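Catalase (Bacillus pumilus, PDB 4QOQ) breaks down hydrogen peroxide to water and oxygen at a haem iron. Local coordinates at residues Leu132-Ile137 with Leu178-Ser183. Sequence-based numbering, arbitrary orientation.
Sequences LPIFFI and LTWLFS. With HEM (protoporphyrin IX containing Fe), chain E; JZ3 (Guaiacol), chain G.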
ATOM      1  N   LEU A 132       7.601  25.275 -21.913  1.00 18.46           N
ATOM      2  CA  LEU A 132       8.742  26.181 -21.874  1.00 20.52           C
ATOM      3  C   LEU A 132      10.044  25.353 -22.051  1.00 19.49           C
ATOM      4  O   LEU A 132      10.145  24.219 -21.618  1.00 18.76           O
ATOM      5  CB  LEU A 132       8.827  26.912 -20.536  1.00 19.55           C
ATOM      6  CG  LEU A 132       7.522  27.675 -20.162  1.00 20.61           C
ATOM      7  CD1 LEU A 132       7.660  28.391 -18.847  1.00 20.82           C
ATOM      8  CD2 LEU A 132       7.117  28.667 -21.236  1.00 21.63           C
ATOM      9  N   PRO A 133      11.068  25.930 -22.716  1.00 17.95           N
ATOM     10  CA  PRO A 133      12.171  25.094 -23.169  1.00 17.77           C
ATOM     11  C   PRO A 133      13.377  24.989 -22.214  1.00 18.01           C
ATOM     12  O   PRO A 133      14.373  24.305 -22.546  1.00 17.72           O
ATOM     13  CB  PRO A 133      12.625  25.799 -24.506  1.00 18.12           C
ATOM     14  CG  PRO A 133      12.354  27.216 -24.184  1.00 17.84           C
ATOM     15  CD  PRO A 133      11.048  27.224 -23.385  1.00 19.23           C
ATOM     16  N   ILE A 134      13.268  25.594 -21.031  1.00 17.85           N
ATOM     17  CA  ILE A 134      14.338  25.547 -20.049  1.00 19.40           C
ATOM     18  C   ILE A 134      13.727  25.199 -18.694  1.00 19.94           C
ATOM     19  O   ILE A 134      12.531  25.047 -18.577  1.00 20.23           O
ATOM     20  CB  ILE A 134      15.084  26.862 -20.003  1.00 23.15           C
ATOM     21  CG1 ILE A 134      14.095  28.036 -19.868  1.00 25.83           C
ATOM     22  CG2 ILE A 134      15.927  27.071 -21.249  1.00 26.51           C
ATOM     23  CD1 ILE A 134      14.751  29.304 -19.437  1.00 29.76           C
ATOM     24  N   PHE A 135      14.562  25.160 -17.674  1.00 19.45           N
ATOM     25  CA  PHE A 135      14.078  24.953 -16.326  1.00 17.15           C
ATOM     26  C   PHE A 135      14.706  25.902 -15.307  1.00 18.99           C
ATOM     27  O   PHE A 135      15.679  26.600 -15.635  1.00 17.51           O
ATOM     28  CB  PHE A 135      14.321  23.445 -15.915  1.00 17.20           C
ATOM     29  CG  PHE A 135      13.249  22.880 -15.001  1.00 16.08           C
ATOM     30  CD1 PHE A 135      11.958  22.783 -15.439  1.00 17.68           C
ATOM     31  CD2 PHE A 135      13.563  22.446 -13.745  1.00 17.16           C
ATOM     32  CE1 PHE A 135      10.943  22.278 -14.604  1.00 17.79           C
ATOM     33  CE2 PHE A 135      12.587  21.913 -12.912  1.00 18.13           C
ATOM     34  CZ  PHE A 135      11.295  21.831 -13.352  1.00 19.47           C
ATOM     35  N   PHE A 136      14.136  25.893 -14.107  1.00 18.51           N
ATOM     36  CA  PHE A 136      14.502  26.773 -13.011  1.00 20.31           C
ATOM     37  C   PHE A 136      15.886  26.408 -12.423  1.00 19.14           C
ATOM     38  O   PHE A 136      16.558  27.229 -11.855  1.00 19.91           O
ATOM     39  CB  PHE A 136      13.542  26.616 -11.820  1.00 19.96           C
ATOM     40  CG  PHE A 136      12.088  26.841 -12.126  1.00 22.33           C
ATOM     41  CD1 PHE A 136      11.265  25.788 -12.544  1.00 24.95           C
ATOM     42  CD2 PHE A 136      11.537  28.088 -11.984  1.00 23.34           C
ATOM     43  CE1 PHE A 136       9.922  25.986 -12.807  1.00 26.08           C
ATOM     44  CE2 PHE A 136      10.171  28.301 -12.233  1.00 24.50           C
ATOM     45  CZ  PHE A 136       9.371  27.249 -12.652  1.00 25.17           C
ATOM     46  N   ILE A 137      16.220  25.104 -12.433  1.00 18.32           N
ATOM     47  CA  ILE A 137      17.359  24.538 -11.695  1.00 18.40           C
ATOM     48  C   ILE A 137      18.102  23.571 -12.663  1.00 18.14           C
ATOM     49  O   ILE A 137      17.569  23.272 -13.748  1.00 17.98           O
ATOM     50  CB  ILE A 137      16.935  23.803 -10.418  1.00 18.47           C
ATOM     51  CG1 ILE A 137      15.907  22.714 -10.730  1.00 17.86           C
ATOM     52  CG2 ILE A 137      16.414  24.776  -9.369  1.00 18.68           C
ATOM     53  CD1 ILE A 137      15.665  21.774  -9.578  1.00 16.93           C
ATOM     54  N   LEU A 178      12.424  32.235 -15.168  1.00 19.63           N
ATOM     55  CA  LEU A 178      11.426  33.165 -14.640  1.00 19.84           C
ATOM     56  C   LEU A 178      11.122  34.243 -15.694  1.00 20.16           C
ATOM     57  O   LEU A 178       9.994  34.709 -15.804  1.00 21.14           O
ATOM     58  CB  LEU A 178      11.882  33.751 -13.311  1.00 19.18           C
ATOM     59  CG  LEU A 178      12.091  32.742 -12.169  1.00 22.17           C
ATOM     60  CD1 LEU A 178      12.862  33.409 -11.051  1.00 24.47           C
ATOM     61  CD2 LEU A 178      10.744  32.245 -11.677  1.00 24.25           C
ATOM     62  N   THR A 179      12.104  34.571 -16.540  1.00 21.54           N
ATOM     63  CA  THR A 179      11.920  35.564 -17.652  1.00 22.59           C
ATOM     64  C   THR A 179      10.968  35.031 -18.737  1.00 22.16           C
ATOM     65  O   THR A 179      10.255  35.799 -19.363  1.00 24.15           O
ATOM     66  CB  THR A 179      13.282  35.947 -18.217  1.00 21.37           C
ATOM     67  OG1 THR A 179      14.036  36.460 -17.115  1.00 23.37           O
ATOM     68  CG2 THR A 179      13.185  36.967 -19.313  1.00 24.73           C
ATOM     69  N   TRP A 180      10.866  33.702 -18.856  1.00 20.12           N
ATOM     70  CA  TRP A 180       9.808  33.084 -19.662  1.00 18.64           C
ATOM     71  C   TRP A 180       8.492  32.873 -18.944  1.00 18.59           C
ATOM     72  O   TRP A 180       7.436  33.204 -19.475  1.00 20.26           O
ATOM     73  CB  TRP A 180      10.255  31.691 -20.159  1.00 19.52           C
ATOM     74  CG  TRP A 180      11.282  31.613 -21.202  1.00 20.74           C
ATOM     75  CD1 TRP A 180      12.596  31.761 -21.026  1.00 20.26           C
ATOM     76  CD2 TRP A 180      11.087  31.200 -22.567  1.00 21.95           C
ATOM     77  NE1 TRP A 180      13.243  31.483 -22.160  1.00 22.48           N
ATOM     78  CE2 TRP A 180      12.342  31.172 -23.152  1.00 21.30           C
ATOM     79  CE3 TRP A 180       9.973  30.846 -23.333  1.00 21.45           C
ATOM     80  CZ2 TRP A 180      12.549  30.837 -24.487  1.00 22.08           C
ATOM     81  CZ3 TRP A 180      10.161  30.519 -24.635  1.00 21.83           C
ATOM     82  CH2 TRP A 180      11.442  30.518 -25.220  1.00 22.76           C
ATOM     83  N   LEU A 181       8.539  32.370 -17.717  1.00 17.84           N
ATOM     84  CA  LEU A 181       7.336  32.035 -16.965  1.00 19.43           C
ATOM     85  C   LEU A 181       6.495  33.254 -16.565  1.00 20.18           C
ATOM     86  O   LEU A 181       5.258  33.151 -16.485  1.00 18.75           O
ATOM     87  CB  LEU A 181       7.712  31.308 -15.672  1.00 19.82           C
ATOM     88  CG  LEU A 181       6.577  30.792 -14.776  1.00 20.18           C
ATOM     89  CD1 LEU A 181       5.775  29.755 -15.518  1.00 19.72           C
ATOM     90  CD2 LEU A 181       7.218  30.175 -13.516  1.00 20.28           C
ATOM     91  N   PHE A 182       7.129  34.401 -16.361  1.00 19.60           N
ATOM     92  CA  PHE A 182       6.376  35.594 -16.123  1.00 22.17           C
ATOM     93  C   PHE A 182       6.066  36.452 -17.346  1.00 22.49           C
ATOM     94  O   PHE A 182       5.392  37.519 -17.188  1.00 23.07           O
ATOM     95  CB  PHE A 182       7.020  36.403 -14.963  1.00 24.49           C
ATOM     96  CG  PHE A 182       6.729  35.800 -13.633  1.00 25.44           C
ATOM     97  CD1 PHE A 182       5.593  36.120 -12.950  1.00 22.61           C
ATOM     98  CD2 PHE A 182       7.564  34.822 -13.124  1.00 24.73           C
ATOM     99  CE1 PHE A 182       5.308  35.554 -11.739  1.00 24.02           C
ATOM    100  CE2 PHE A 182       7.278  34.228 -11.925  1.00 25.29           C
ATOM    101  CZ  PHE A 182       6.138  34.557 -11.231  1.00 23.44           C
ATOM    102  N   SER A 183       6.408  35.970 -18.529  1.00 21.90           N
ATOM    103  CA  SER A 183       5.716  36.444 -19.765  1.00 22.52           C
ATOM    104  C   SER A 183       4.329  35.930 -19.738  1.00 22.51           C
ATOM    105  O   SER A 183       3.943  35.138 -18.826  1.00 21.67           O
ATOM    106  CB  SER A 183       6.424  36.007 -21.038  1.00 22.36           C
ATOM    107  OG  SER A 183       6.148  34.664 -21.381  1.00 21.43           O
TER
HETATM  108  CHA HEM E 501       5.731  14.683 -13.439  0.50 15.12           C
HETATM  109  CHB HEM E 501       9.914  14.554 -10.957  0.50 15.91           C
HETATM  110  CHC HEM E 501      11.680  18.102 -13.899  0.50 15.79           C
HETATM  111  CHD HEM E 501       7.882  17.438 -16.834  0.50 15.26           C
HETATM  112  C1A HEM E 501       6.700  14.388 -12.491  0.50 15.72           C
HETATM  113  C2A HEM E 501       6.565  13.397 -11.467  0.50 15.51           C
HETATM  114  C3A HEM E 501       7.755  13.362 -10.789  0.50 15.71           C
HETATM  115  C4A HEM E 501       8.614  14.304 -11.393  0.50 16.42           C
HETATM  116  CMA HEM E 501       8.216  12.494  -9.620  0.50 15.62           C
HETATM  117  CAA HEM E 501       5.326  12.558 -11.259  0.50 14.20           C
HETATM  118  CBA HEM E 501       5.290  11.433 -12.321  0.50 13.97           C
HETATM  119  CGA HEM E 501       4.226  10.358 -12.148  0.50 14.41           C
HETATM  120  O1A HEM E 501       3.941   9.572 -13.098  0.50 14.71           O
HETATM  121  O2A HEM E 501       3.697  10.180 -11.040  0.50 12.88           O
HETATM  122  C1B HEM E 501      10.736  15.530 -11.567  0.50 16.30           C
HETATM  123  C2B HEM E 501      12.087  15.817 -11.121  0.50 15.79           C
HETATM  124  C3B HEM E 501      12.579  16.805 -11.902  0.50 15.27           C
HETATM  125  C4B HEM E 501      11.518  17.127 -12.895  0.50 16.16           C
HETATM  126  CMB HEM E 501      12.834  15.182  -9.976  0.50 15.49           C
HETATM  127  CAB HEM E 501      13.936  17.405 -11.855  0.50 15.84           C
HETATM  128  CBB HEM E 501      14.988  16.683 -11.395  0.50 16.09           C
HETATM  129  C1C HEM E 501      10.813  18.199 -14.973  0.50 15.96           C
HETATM  130  C2C HEM E 501      11.172  18.681 -16.232  0.50 15.81           C
HETATM  131  C3C HEM E 501      10.102  18.477 -17.069  0.50 15.74           C
HETATM  132  C4C HEM E 501       9.085  17.859 -16.327  0.50 15.68           C
HETATM  133  CMC HEM E 501      12.504  19.313 -16.622  0.50 15.07           C
HETATM  134  CAC HEM E 501      10.055  18.751 -18.498  0.50 15.21           C
HETATM  135  CBC HEM E 501      11.206  18.824 -19.122  0.50 16.99           C
HETATM  136  C1D HEM E 501       7.011  16.652 -16.113  0.50 14.93           C
HETATM  137  C2D HEM E 501       5.727  16.261 -16.686  0.50 14.11           C
HETATM  138  C3D HEM E 501       5.125  15.507 -15.739  0.50 14.22           C
HETATM  139  C4D HEM E 501       6.048  15.443 -14.579  0.50 15.08           C
HETATM  140  CMD HEM E 501       5.206  16.662 -18.072  0.50 14.10           C
HETATM  141  CAD HEM E 501       3.739  14.900 -15.896  0.50 13.96           C
HETATM  142  CBD HEM E 501       3.757  13.591 -16.743  0.50 13.97           C
HETATM  143  CGD HEM E 501       2.362  12.973 -16.798  0.50 13.90           C
HETATM  144  O1D HEM E 501       1.562  13.443 -17.655  0.50 12.84           O
HETATM  145  O2D HEM E 501       2.023  12.043 -15.999  0.50 13.61           O
HETATM  146  NA  HEM E 501       7.983  14.939 -12.434  0.50 16.29           N
HETATM  147  NB  HEM E 501      10.484  16.314 -12.651  0.50 16.40           N
HETATM  148  NC  HEM E 501       9.607  17.649 -15.090  0.50 16.26           N
HETATM  149  ND  HEM E 501       7.179  16.137 -14.863  0.50 16.02           N
HETATM  150 FE   HEM E 501       8.735  16.259 -13.800  0.50 20.57          FE
HETATM  151  CAA JZ3 G 503       6.002  26.728 -11.012  1.00 55.42           C
HETATM  152  OAG JZ3 G 503       5.049  27.729 -11.373  1.00 54.35           O
HETATM  153  CAI JZ3 G 503       4.662  28.875 -10.697  1.00 57.41           C
HETATM  154  CAF JZ3 G 503       5.396  30.055 -10.840  1.00 54.48           C
HETATM  155  CAD JZ3 G 503       5.044  31.239 -10.215  1.00 58.01           C
HETATM  156  CAC JZ3 G 503       3.909  31.285  -9.419  1.00 66.10           C
HETATM  157  CAE JZ3 G 503       3.123  30.149  -9.237  1.00 64.89           C
HETATM  158  CAH JZ3 G 503       3.443  28.916  -9.840  1.00 62.37           C
HETATM  159  OAB JZ3 G 503       2.642  27.806  -9.633  1.00 59.66           O
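P133 lies on the indole of W180 in a buried, wholly apolar contact between the loop that follows strand 123-130 and the last turn of helix 175-181, with the haem on the other side of the loop and guaiacol at the L181-F136 end. The proline ring meets the six-membered ring in a CH-pi contact: P133 CD stands 3.7 Å from its centroid, 12° off the ring normal. P133 CG is 3.6 Å from W180 CH2. I134 reaches the pyrrole part of the indole, its CD1 3.6 Å from W180 CD1, while L132 CD2 passes W180 CE3 obliquely at 4.2 Å. Replacing W180 by an alanine removes the indole and is likely to leave a gap under P133 and take away one surface I134 CD1 rests on. L181 leaves the helix facing the loop; with CG anti to the backbone N (chi1 -176°) its methyls reach different partners. CD1 meets L132 CD1 at 4.1 Å, the side chains crossing at about a right angle, and L181 CD2 reaches the F136 rim, 3.7 Å from F136 CE2. L178 CD2 meets that same edge. Guaiacol adjoins this cluster, its methoxy carbon CAA 3.8 Å from F136 CZ. Across the loop, the F135 ring is sandwiched between F136 CD1 and the haem methyl CMC, 3.7 Å from F135 CD1. W180 O closes the helix end, accepting from both S183 N and S183 OG. Beyond the contact, M146 of helix 143-150 and M168 of helix 161-169 touch F136, and K428 of helix 423-431 makes a cation-pi contact with W180.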